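Local coordinates for DNA repair and recombination protein RadB (Thermococcus kodakarensis, PDB 2CVH) that probably takes part in DNA repair and homologous recombination, binding DNA and hydrolysing ATP only very weakly, without promoting strand exchange, at residues F17-P28 with N146-V155; G173-R181 with V192-F200. One frame throughout, in Å; residues are numbered along the deposited sequence.

Interaction 1 of 2, residues F17-P28 with N146-V155; sequences FAPGVLTQVYGP and NIPVIVINQV
Leu22 to Tyr26 run parallel to Val149 to Asn153, forming two neighbouring central strands of the RecA-like P-loop ATPase core; the first leads directly into the Walker A loop, predicted to bind ATP. Backbone bonding illustrates a parallel ladder: Val151 N gives to Thr23 O at 2.9 Å, and Val25 N gives to Val151 O at 2.9 Å. Pairing outlasts the strands at both ends. In the type II turn Ala18 to Val21, Gly20, whose positive phi suits glycine, sends its N to Ile147 O at 2.9 Å from above the carbonyl plane, while Gly27 N reaches Asn153 O at 3.2 Å.

Apolar contacts divide between the faces of the sheet. Beside Thr23 and Val25, the Phe17 ring takes Ile150 CD1 over its centre, a CH-pi contact with the methyl 3.7 Å from the ring centroid and 8° off the normal. Phe17 CG lies anti to its carbonyl carbon (chi1 -69°), which swings the ring over that methyl; Leu36 and Thr40 of helix 33-44 also touch it. On the other face, Leu22 CD2 presses on Val149 CB at 3.3 Å, tighter than usual for carbons, and Leu138 of helix 128-145 meets both residues.

Gln24 and Asn153 meet on the face of Leu22 and Val149. The extended Gln24 brings OE1 to 3.1 Å from Asn153 ND2, the amide planes 84° apart, and Gln154 OE1 accepts from the Walker A residue Lys33. Beyond them the poorly ordered Val155 meets Tyr26 at the ring edge, its CG2 3.4 Å from Tyr26 CE2.

Interaction 2 of 2, residues G173-R181 with V192-F200; sequences GYRCKDILR and VAVLERHRF
Arg181 and Glu196 form a salt bridge, NH1 to OE2 at 2.7 Å, with the guanidinium nearly perpendicular to the carboxylate and using the anti side of OE2. Each group has a further partner: Arg181 NE pairs with Asp183, and Glu196 OE1 is bonded to the hydroxyl of Tyr26. A second salt bridge joins Asp178 OD2 to Arg199 NH1 at 2.8 Å.

The Asp178 carboxylate also lies stacked on the His198 ring, the planes 17° apart. CG of His198 is anti to the backbone N (chi1 -159°), a setting that lays the ring against Asp178 while ND1 accepts Phe200 N at 3.2 Å and also Arg201 N. With a leucine here, the amide hydrogens of Phe200 and Arg201 would probably lose their acceptor and the Asp178 carboxylate the flat surface against it.

Arg197 is sandwiched. Its guanidinium lies flat on the poorly ordered Tyr174 ring in a cation-pi stack, CZ 4.0 Å from the Tyr174 centroid and the planes 9° apart, while Ile179 CD1 lies over the rim of the opposite face. Its NE is buried without a partner in the model.

Between these groups runs the backbone ladder. Arg181 and Val194 exchange two backbone bonds, and Ile179 N gives to Arg197 O at 2.7 Å. Ile179 O accepts two weak bonds, from Glu196 N at 3.0 Å and from Arg197 N. On the face of the sheet away from Ile179 and Arg181, Leu180 CD2 packs on Ala193 CB at 3.9 Å and on Leu195, backed by Leu9 and Leu12 of helix 7-12. Two residues, Glu196 and Arg197, sit across from the single Ile179, the mark of a classic bulge in an antiparallel hairpin that extends the parallel RecA-like core sheet.

In the fold
Both interactions belong to one mixed sheet and illustrate how chemistry follows position in it. Interaction 1 lies near the centre of the chain, between parallel strands flanked by helices, and its side chains are chiefly apolar, with a few amides, among them those of Gln24, Asn153 and Gln154, interspersed. Interaction 2 sits further out, its centre about 11 Å from the centre of the chain, in a local hairpin where arginines and carboxylates dominate and several residues are exposed. The centres of the two contacts are about 8 Å apart. Strand 22-26 links them: it pairs with 149-153 on one side and with 178-184 on the other, where Gln24 N probably bonds to Asp178 O.

Interaction 1 of 2, residues F17-P28 with N146-V155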
loop_
_atom_site.group_PDB
_atom_site.type_symbol
_atom_site.label_atom_id
_atom_site.label_comp_id
_atom_site.label_asym_id
_atom_site.label_seq_id
_atom_site.Cartn_x
_atom_site.Cartn_y
_atom_site.Cartn_z
ATOM N N PHE A 17 4.050 4.601 -8.365
ATOM C CA PHE A 17 4.858 3.952 -7.368
ATOM C C PHE A 17 6.185 3.511 -7.975
ATOM O O PHE A 17 6.245 3.144 -9.152
ATOM C CB PHE A 17 4.091 2.791 -6.774
ATOM C CG PHE A 17 2.926 3.213 -5.923
ATOM C CD1 PHE A 17 3.074 3.381 -4.558
ATOM C CD2 PHE A 17 1.654 3.375 -6.489
ATOM C CE1 PHE A 17 1.983 3.695 -3.753
ATOM C CE2 PHE A 17 0.545 3.689 -5.691
ATOM C CZ PHE A 17 0.715 3.848 -4.314
ATOM N N ALA A 18 7.246 3.610 -7.171
ATOM C CA ALA A 18 8.611 3.284 -7.575
ATOM C C ALA A 18 8.976 1.817 -7.457
ATOM O O ALA A 18 8.742 1.188 -6.424
ATOM C CB ALA A 18 9.585 4.093 -6.777
ATOM N N PRO A 19 9.568 1.254 -8.519
ATOM C CA PRO A 19 9.959 -0.149 -8.497
ATOM C C PRO A 19 11.195 -0.351 -7.644
ATOM O O PRO A 19 12.050 0.525 -7.564
ATOM C CB PRO A 19 10.234 -0.444 -9.974
ATOM C CG PRO A 19 10.712 0.843 -10.510
ATOM C CD PRO A 19 9.793 1.842 -9.858
ATOM N N GLY A 20 11.263 -1.491 -6.969
ATOM C CA GLY A 20 12.428 -1.792 -6.170
ATOM C C GLY A 20 12.510 -1.092 -4.849
ATOM O O GLY A 20 13.588 -1.064 -4.252
ATOM N N VAL A 21 11.411 -0.485 -4.403
ATOM C CA VAL A 21 11.389 0.196 -3.103
ATOM C C VAL A 21 10.062 -0.055 -2.403
ATOM O O VAL A 21 9.099 -0.542 -3.026
ATOM C CB VAL A 21 11.637 1.741 -3.208
ATOM C CG1 VAL A 21 12.998 2.024 -3.873
ATOM C CG2 VAL A 21 10.535 2.414 -3.960
ATOM N N LEU A 22 10.062 0.134 -1.086
ATOM C CA LEU A 22 8.857 -0.035 -0.307
ATOM C C LEU A 22 8.252 1.346 -0.097
ATOM O O LEU A 22 8.934 2.263 0.365
ATOM C CB LEU A 22 9.126 -0.652 1.052
ATOM C CG LEU A 22 9.737 -2.046 1.205
ATOM C CD1 LEU A 22 9.243 -2.634 2.515
ATOM C CD2 LEU A 22 9.363 -2.962 0.079
ATOM N N THR A 23 7.029 1.528 -0.578
ATOM C CA THR A 23 6.316 2.773 -0.388
ATOM C C THR A 23 5.259 2.464 0.661
ATOM O O THR A 23 4.524 1.485 0.532
ATOM C CB THR A 23 5.615 3.263 -1.667
ATOM O OG1 THR A 23 6.585 3.514 -2.698
ATOM C CG2 THR A 23 4.840 4.576 -1.381
ATOM N N GLN A 24 5.292 3.177 1.780
ATOM C CA GLN A 24 4.266 2.991 2.799
ATOM C C GLN A 24 3.135 3.947 2.419
ATOM O O GLN A 24 3.380 5.057 1.921
ATOM C CB GLN A 24 4.779 3.360 4.197
ATOM C CG GLN A 24 3.659 3.476 5.228
ATOM C CD GLN A 24 4.118 3.863 6.624
ATOM O OE1 GLN A 24 3.570 3.391 7.614
ATOM N NE2 GLN A 24 5.109 4.713 6.711
ATOM N N VAL A 25 1.905 3.479 2.528
ATOM C CA VAL A 25 0.752 4.328 2.254
ATOM C C VAL A 25 -0.052 4.113 3.500
ATOM O O VAL A 25 -0.449 3.002 3.779
ATOM C CB VAL A 25 -0.072 3.910 1.012
ATOM C CG1 VAL A 25 -1.278 4.851 0.856
ATOM C CG2 VAL A 25 0.773 4.005 -0.237
ATOM N N TYR A 26 -0.199 5.146 4.314
ATOM C CA TYR A 26 -0.946 4.976 5.540
ATOM C C TYR A 26 -2.033 6.052 5.742
ATOM O O TYR A 26 -1.968 7.149 5.181
ATOM C CB TYR A 26 0.024 4.885 6.729
ATOM C CG TYR A 26 0.632 6.207 7.147
ATOM C CD1 TYR A 26 1.755 6.718 6.508
ATOM C CD2 TYR A 26 0.043 6.964 8.156
ATOM C CE1 TYR A 26 2.270 7.947 6.852
ATOM C CE2 TYR A 26 0.543 8.191 8.513
ATOM C CZ TYR A 26 1.653 8.678 7.858
ATOM O OH TYR A 26 2.117 9.910 8.206
ATOM N N GLY A 27 -3.017 5.722 6.567
ATOM C CA GLY A 27 -4.119 6.623 6.839
ATOM C C GLY A 27 -5.243 5.829 7.474
ATOM O O GLY A 27 -5.106 4.619 7.649
ATOM N N PRO A 28 -6.358 6.477 7.852
ATOM C CA PRO A 28 -7.511 5.815 8.474
ATOM C C PRO A 28 -8.339 5.009 7.466
ATOM O O PRO A 28 -8.060 5.026 6.259
ATOM C CB PRO A 28 -8.304 6.992 9.033
ATOM C CG PRO A 28 -8.084 8.043 8.012
ATOM C CD PRO A 28 -6.606 7.919 7.676
ATOM N N ASN A 146 12.352 -5.915 -9.362
ATOM C CA ASN A 146 12.226 -4.521 -9.738
ATOM C C ASN A 146 10.768 -4.129 -9.906
ATOM O O ASN A 146 10.340 -3.725 -10.984
ATOM C CB ASN A 146 12.977 -4.182 -11.016
ATOM C CG ASN A 146 13.307 -2.704 -11.084
ATOM O OD1 ASN A 146 13.272 -2.030 -10.071
ATOM N ND2 ASN A 146 13.641 -2.205 -12.256
ATOM N N ILE A 147 9.995 -4.294 -8.845
ATOM C CA ILE A 147 8.588 -3.916 -8.876
ATOM C C ILE A 147 8.328 -3.246 -7.535
ATOM O O ILE A 147 9.137 -3.373 -6.609
ATOM C CB ILE A 147 7.623 -5.119 -9.040
ATOM C CG1 ILE A 147 7.895 -6.170 -7.969
ATOM C CG2 ILE A 147 7.683 -5.665 -10.470
ATOM C CD1 ILE A 147 6.838 -7.287 -7.942
ATOM N N PRO A 148 7.223 -2.483 -7.435
ATOM C CA PRO A 148 6.909 -1.813 -6.180
ATOM C C PRO A 148 6.273 -2.741 -5.171
ATOM O O PRO A 148 5.664 -3.753 -5.533
ATOM C CB PRO A 148 5.895 -0.746 -6.609
ATOM C CG PRO A 148 6.156 -0.562 -8.100
ATOM C CD PRO A 148 6.371 -1.986 -8.526
ATOM N N VAL A 149 6.513 -2.435 -3.903
ATOM C CA VAL A 149 5.890 -3.137 -2.805
ATOM C C VAL A 149 5.198 -2.038 -1.987
ATOM O O VAL A 149 5.862 -1.161 -1.432
ATOM C CB VAL A 149 6.882 -3.875 -1.908
ATOM C CG1 VAL A 149 6.138 -4.517 -0.753
ATOM C CG2 VAL A 149 7.589 -4.971 -2.687
ATOM N N ILE A 150 3.868 -2.040 -2.001
ATOM C CA ILE A 150 3.076 -1.083 -1.245
ATOM C C ILE A 150 2.781 -1.703 0.095
ATOM O O ILE A 150 2.323 -2.848 0.188
ATOM C CB ILE A 150 1.739 -0.742 -1.950
ATOM C CG1 ILE A 150 2.007 0.012 -3.253
ATOM C CG2 ILE A 150 0.846 0.086 -1.000
ATOM C CD1 ILE A 150 0.805 0.059 -4.213
ATOM N N VAL A 151 3.097 -0.959 1.144
ATOM C CA VAL A 151 2.872 -1.401 2.505
ATOM C C VAL A 151 1.789 -0.474 3.087
ATOM O O VAL A 151 1.997 0.723 3.273
ATOM C CB VAL A 151 4.183 -1.306 3.333
ATOM C CG1 VAL A 151 3.896 -1.587 4.764
ATOM C CG2 VAL A 151 5.210 -2.303 2.814
ATOM N N ILE A 152 0.611 -1.025 3.302
ATOM C CA ILE A 152 -0.498 -0.264 3.822
ATOM C C ILE A 152 -0.570 -0.408 5.333
ATOM O O ILE A 152 -0.368 -1.488 5.859
ATOM C CB ILE A 152 -1.805 -0.711 3.129
ATOM C CG1 ILE A 152 -1.837 -0.161 1.706
ATOM C CG2 ILE A 152 -3.039 -0.290 3.927
ATOM C CD1 ILE A 152 -2.934 -0.772 0.836
ATOM N N ASN A 153 -0.776 0.704 6.035
ATOM C CA ASN A 153 -0.883 0.676 7.491
ATOM C C ASN A 153 -1.885 1.747 7.906
ATOM O O ASN A 153 -2.232 2.618 7.112
ATOM C CB ASN A 153 0.469 1.020 8.139
ATOM C CG ASN A 153 1.616 0.200 7.588
ATOM O OD1 ASN A 153 1.839 -0.931 8.011
ATOM N ND2 ASN A 153 2.352 0.764 6.634
ATOM N N GLN A 154 -2.328 1.698 9.154
ATOM C CA GLN A 154 -3.234 2.715 9.674
ATOM C C GLN A 154 -2.393 3.882 10.242
ATOM O O GLN A 154 -1.254 3.697 10.697
ATOM C CB GLN A 154 -4.124 2.134 10.770
ATOM C CG GLN A 154 -5.030 1.011 10.308
ATOM C CD GLN A 154 -5.987 1.449 9.219
ATOM O OE1 GLN A 154 -6.101 0.795 8.184
ATOM N NE2 GLN A 154 -6.694 2.548 9.451
ATOM N N VAL A 155 -2.971 5.077 10.229
ATOM C CA VAL A 155 -2.302 6.290 10.716
ATOM C C VAL A 155 -2.146 6.390 12.260
ATOM O O VAL A 155 -2.655 5.544 12.996
ATOM C CB VAL A 155 -3.081 7.543 10.192
ATOM C CG1 VAL A 155 -4.467 7.629 10.856
ATOM C CG2 VAL A 155 -2.274 8.826 10.391
#

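Interaction 2 of 2, residues G173-R181 with V192-F200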
loop_
_atom_site.group_PDB
_atom_site.type_symbol
_atom_site.label_atom_id
_atom_site.label_comp_id
_atom_site.label_asym_id
_atom_site.label_seq_id
_atom_site.Cartn_x
_atom_site.Cartn_y
_atom_site.Cartn_z
ATOM N N GLY A 173 10.872 2.653 9.677
ATOM C CA GLY A 173 10.352 3.760 8.907
ATOM C C GLY A 173 11.199 3.877 7.657
ATOM O O GLY A 173 10.675 3.789 6.546
ATOM N N TYR A 174 12.513 4.041 7.827
ATOM C CA TYR A 174 13.423 4.177 6.691
ATOM C C TYR A 174 13.490 2.913 5.835
ATOM O O TYR A 174 14.174 2.883 4.805
ATOM C CB TYR A 174 14.816 4.645 7.137
ATOM C CG TYR A 174 14.849 6.100 7.579
ATOM C CD1 TYR A 174 14.820 6.438 8.934
ATOM C CD2 TYR A 174 14.863 7.137 6.642
ATOM C CE1 TYR A 174 14.798 7.778 9.345
ATOM C CE2 TYR A 174 14.838 8.469 7.036
ATOM C CZ TYR A 174 14.806 8.781 8.390
ATOM O OH TYR A 174 14.786 10.087 8.799
ATOM N N ARG A 175 12.779 1.873 6.273
ATOM C CA ARG A 175 12.689 0.622 5.527
ATOM C C ARG A 175 11.900 0.974 4.262
ATOM O O ARG A 175 12.085 0.365 3.200
ATOM C CB ARG A 175 11.917 -0.429 6.325
ATOM C CG ARG A 175 12.671 -1.721 6.558
ATOM C CD ARG A 175 13.759 -1.550 7.603
ATOM N NE ARG A 175 14.516 -2.781 7.840
ATOM C CZ ARG A 175 14.869 -3.217 9.047
ATOM N NH1 ARG A 175 14.526 -2.527 10.132
ATOM N NH2 ARG A 175 15.582 -4.331 9.170
ATOM N N CYS A 176 11.015 1.958 4.404
ATOM C CA CYS A 176 10.186 2.437 3.315
ATOM C C CYS A 176 10.770 3.749 2.844
ATOM O O CYS A 176 10.803 4.727 3.581
ATOM C CB CYS A 176 8.740 2.612 3.781
ATOM S SG CYS A 176 7.940 1.052 4.308
ATOM N N LYS A 177 11.320 3.732 1.640
ATOM C CA LYS A 177 11.936 4.910 1.054
ATOM C C LYS A 177 10.929 5.995 0.726
ATOM O O LYS A 177 11.241 7.184 0.794
ATOM C CB LYS A 177 12.715 4.519 -0.203
ATOM C CG LYS A 177 14.242 4.482 -0.017
ATOM C CD LYS A 177 14.638 3.722 1.232
ATOM C CE LYS A 177 16.125 3.692 1.430
ATOM N NZ LYS A 177 16.380 3.049 2.751
ATOM N N ASP A 178 9.739 5.585 0.317
ATOM C CA ASP A 178 8.686 6.525 -0.026
ATOM C C ASP A 178 7.547 6.337 0.966
ATOM O O ASP A 178 7.245 5.207 1.374
ATOM C CB ASP A 178 8.198 6.286 -1.455
ATOM C CG ASP A 178 9.289 6.459 -2.485
ATOM O OD1 ASP A 178 10.351 6.996 -2.119
ATOM O OD2 ASP A 178 9.077 6.066 -3.657
ATOM N N ILE A 179 6.946 7.446 1.391
ATOM C CA ILE A 179 5.865 7.400 2.359
ATOM C C ILE A 179 4.799 8.410 1.971
ATOM O O ILE A 179 5.093 9.596 1.757
ATOM C CB ILE A 179 6.364 7.714 3.801
ATOM C CG1 ILE A 179 7.487 6.744 4.206
ATOM C CG2 ILE A 179 5.210 7.620 4.801
ATOM C CD1 ILE A 179 7.815 6.742 5.693
ATOM N N LEU A 180 3.570 7.923 1.850
ATOM C CA LEU A 180 2.432 8.755 1.509
ATOM C C LEU A 180 1.408 8.680 2.639
ATOM O O LEU A 180 1.036 7.581 3.098
ATOM C CB LEU A 180 1.771 8.247 0.232
ATOM C CG LEU A 180 2.074 8.803 -1.146
ATOM C CD1 LEU A 180 1.230 8.021 -2.148
ATOM C CD2 LEU A 180 1.733 10.267 -1.207
ATOM N N ARG A 181 0.949 9.844 3.097
ATOM C CA ARG A 181 -0.062 9.890 4.154
ATOM C C ARG A 181 -1.358 10.299 3.451
ATOM O O ARG A 181 -1.345 11.207 2.603
ATOM C CB ARG A 181 0.290 10.934 5.216
ATOM C CG ARG A 181 -0.639 10.902 6.424
ATOM C CD ARG A 181 -0.377 12.059 7.407
ATOM N NE ARG A 181 -0.941 13.326 6.946
ATOM C CZ ARG A 181 -0.281 14.484 6.899
ATOM N NH1 ARG A 181 0.989 14.551 7.286
ATOM N NH2 ARG A 181 -0.895 15.592 6.479
ATOM N N VAL A 192 -6.748 13.895 0.466
ATOM C CA VAL A 192 -5.498 14.524 0.054
ATOM C C VAL A 192 -4.365 13.590 0.480
ATOM O O VAL A 192 -4.431 12.964 1.541
ATOM C CB VAL A 192 -5.313 15.946 0.691
ATOM C CG1 VAL A 192 -5.229 15.836 2.221
ATOM C CG2 VAL A 192 -4.063 16.687 0.075
ATOM N N ALA A 193 -3.384 13.412 -0.389
ATOM C CA ALA A 193 -2.236 12.585 -0.040
ATOM C C ALA A 193 -1.034 13.537 0.200
ATOM O O ALA A 193 -0.870 14.532 -0.498
ATOM C CB ALA A 193 -1.917 11.599 -1.181
ATOM N N VAL A 194 -0.233 13.255 1.212
ATOM C CA VAL A 194 0.934 14.066 1.465
ATOM C C VAL A 194 2.150 13.160 1.343
ATOM O O VAL A 194 2.196 12.080 1.945
ATOM C CB VAL A 194 0.895 14.699 2.869
ATOM C CG1 VAL A 194 2.142 15.562 3.096
ATOM C CG2 VAL A 194 -0.361 15.550 3.031
ATOM N N LEU A 195 3.080 13.571 0.484
ATOM C CA LEU A 195 4.339 12.853 0.251
ATOM C C LEU A 195 5.294 13.249 1.374
ATOM O O LEU A 195 6.004 14.249 1.277
ATOM C CB LEU A 195 4.943 13.267 -1.086
ATOM C CG LEU A 195 6.104 12.414 -1.574
ATOM C CD1 LEU A 195 5.709 10.935 -1.623
ATOM C CD2 LEU A 195 6.525 12.892 -2.916
ATOM N N GLU A 196 5.280 12.475 2.446
ATOM C CA GLU A 196 6.113 12.752 3.601
ATOM C C GLU A 196 7.553 12.348 3.424
ATOM O O GLU A 196 8.449 12.874 4.089
ATOM C CB GLU A 196 5.555 12.031 4.808
ATOM C CG GLU A 196 4.133 12.353 5.012
ATOM C CD GLU A 196 3.706 12.004 6.376
ATOM O OE1 GLU A 196 3.985 10.861 6.797
ATOM O OE2 GLU A 196 3.131 12.891 7.037
ATOM N N ARG A 197 7.783 11.400 2.534
ATOM C CA ARG A 197 9.120 10.944 2.329
ATOM C C ARG A 197 9.226 10.367 0.952
ATOM O O ARG A 197 8.343 9.630 0.487
ATOM C CB ARG A 197 9.469 9.902 3.389
ATOM C CG ARG A 197 10.894 9.401 3.291
ATOM C CD ARG A 197 11.483 9.219 4.666
ATOM N NE ARG A 197 11.223 7.908 5.233
ATOM C CZ ARG A 197 11.141 7.661 6.538
ATOM N NH1 ARG A 197 11.283 8.632 7.432
ATOM N NH2 ARG A 197 10.970 6.426 6.952
ATOM N N HIS A 198 10.272 10.771 0.257
ATOM C CA HIS A 198 10.495 10.257 -1.063
ATOM C C HIS A 198 11.948 10.422 -1.359
ATOM O O HIS A 198 12.630 11.262 -0.772
ATOM C CB HIS A 198 9.669 10.986 -2.101
ATOM C CG HIS A 198 9.483 10.209 -3.366
ATOM N ND1 HIS A 198 10.316 10.340 -4.459
ATOM C CD2 HIS A 198 8.547 9.293 -3.711
ATOM C CE1 HIS A 198 9.901 9.544 -5.425
ATOM N NE2 HIS A 198 8.831 8.897 -4.997
ATOM N N ARG A 199 12.401 9.650 -2.323
ATOM C CA ARG A 199 13.793 9.651 -2.693
ATOM C C ARG A 199 14.256 10.817 -3.539
ATOM O O ARG A 199 15.408 11.230 -3.431
ATOM C CB ARG A 199 14.124 8.318 -3.362
ATOM C CG ARG A 199 13.963 7.133 -2.409
ATOM C CD ARG A 199 12.961 6.123 -2.928
ATOM N NE ARG A 199 13.260 5.726 -4.298
ATOM C CZ ARG A 199 12.485 6.000 -5.338
ATOM N NH1 ARG A 199 11.352 6.674 -5.163
ATOM N NH2 ARG A 199 12.855 5.608 -6.552
ATOM N N PHE A 200 13.387 11.333 -4.399
ATOM C CA PHE A 200 13.799 12.436 -5.249
ATOM C C PHE A 200 12.742 13.521 -5.420
ATOM O O PHE A 200 13.074 14.656 -5.735
ATOM C CB PHE A 200 14.278 11.914 -6.614
ATOM C CG PHE A 200 13.177 11.345 -7.480
ATOM C CD1 PHE A 200 12.503 12.156 -8.397
ATOM C CD2 PHE A 200 12.784 10.012 -7.355
ATOM C CE1 PHE A 200 11.450 11.651 -9.172
ATOM C CE2 PHE A 200 11.727 9.502 -8.130
ATOM C CZ PHE A 200 11.060 10.326 -9.035
#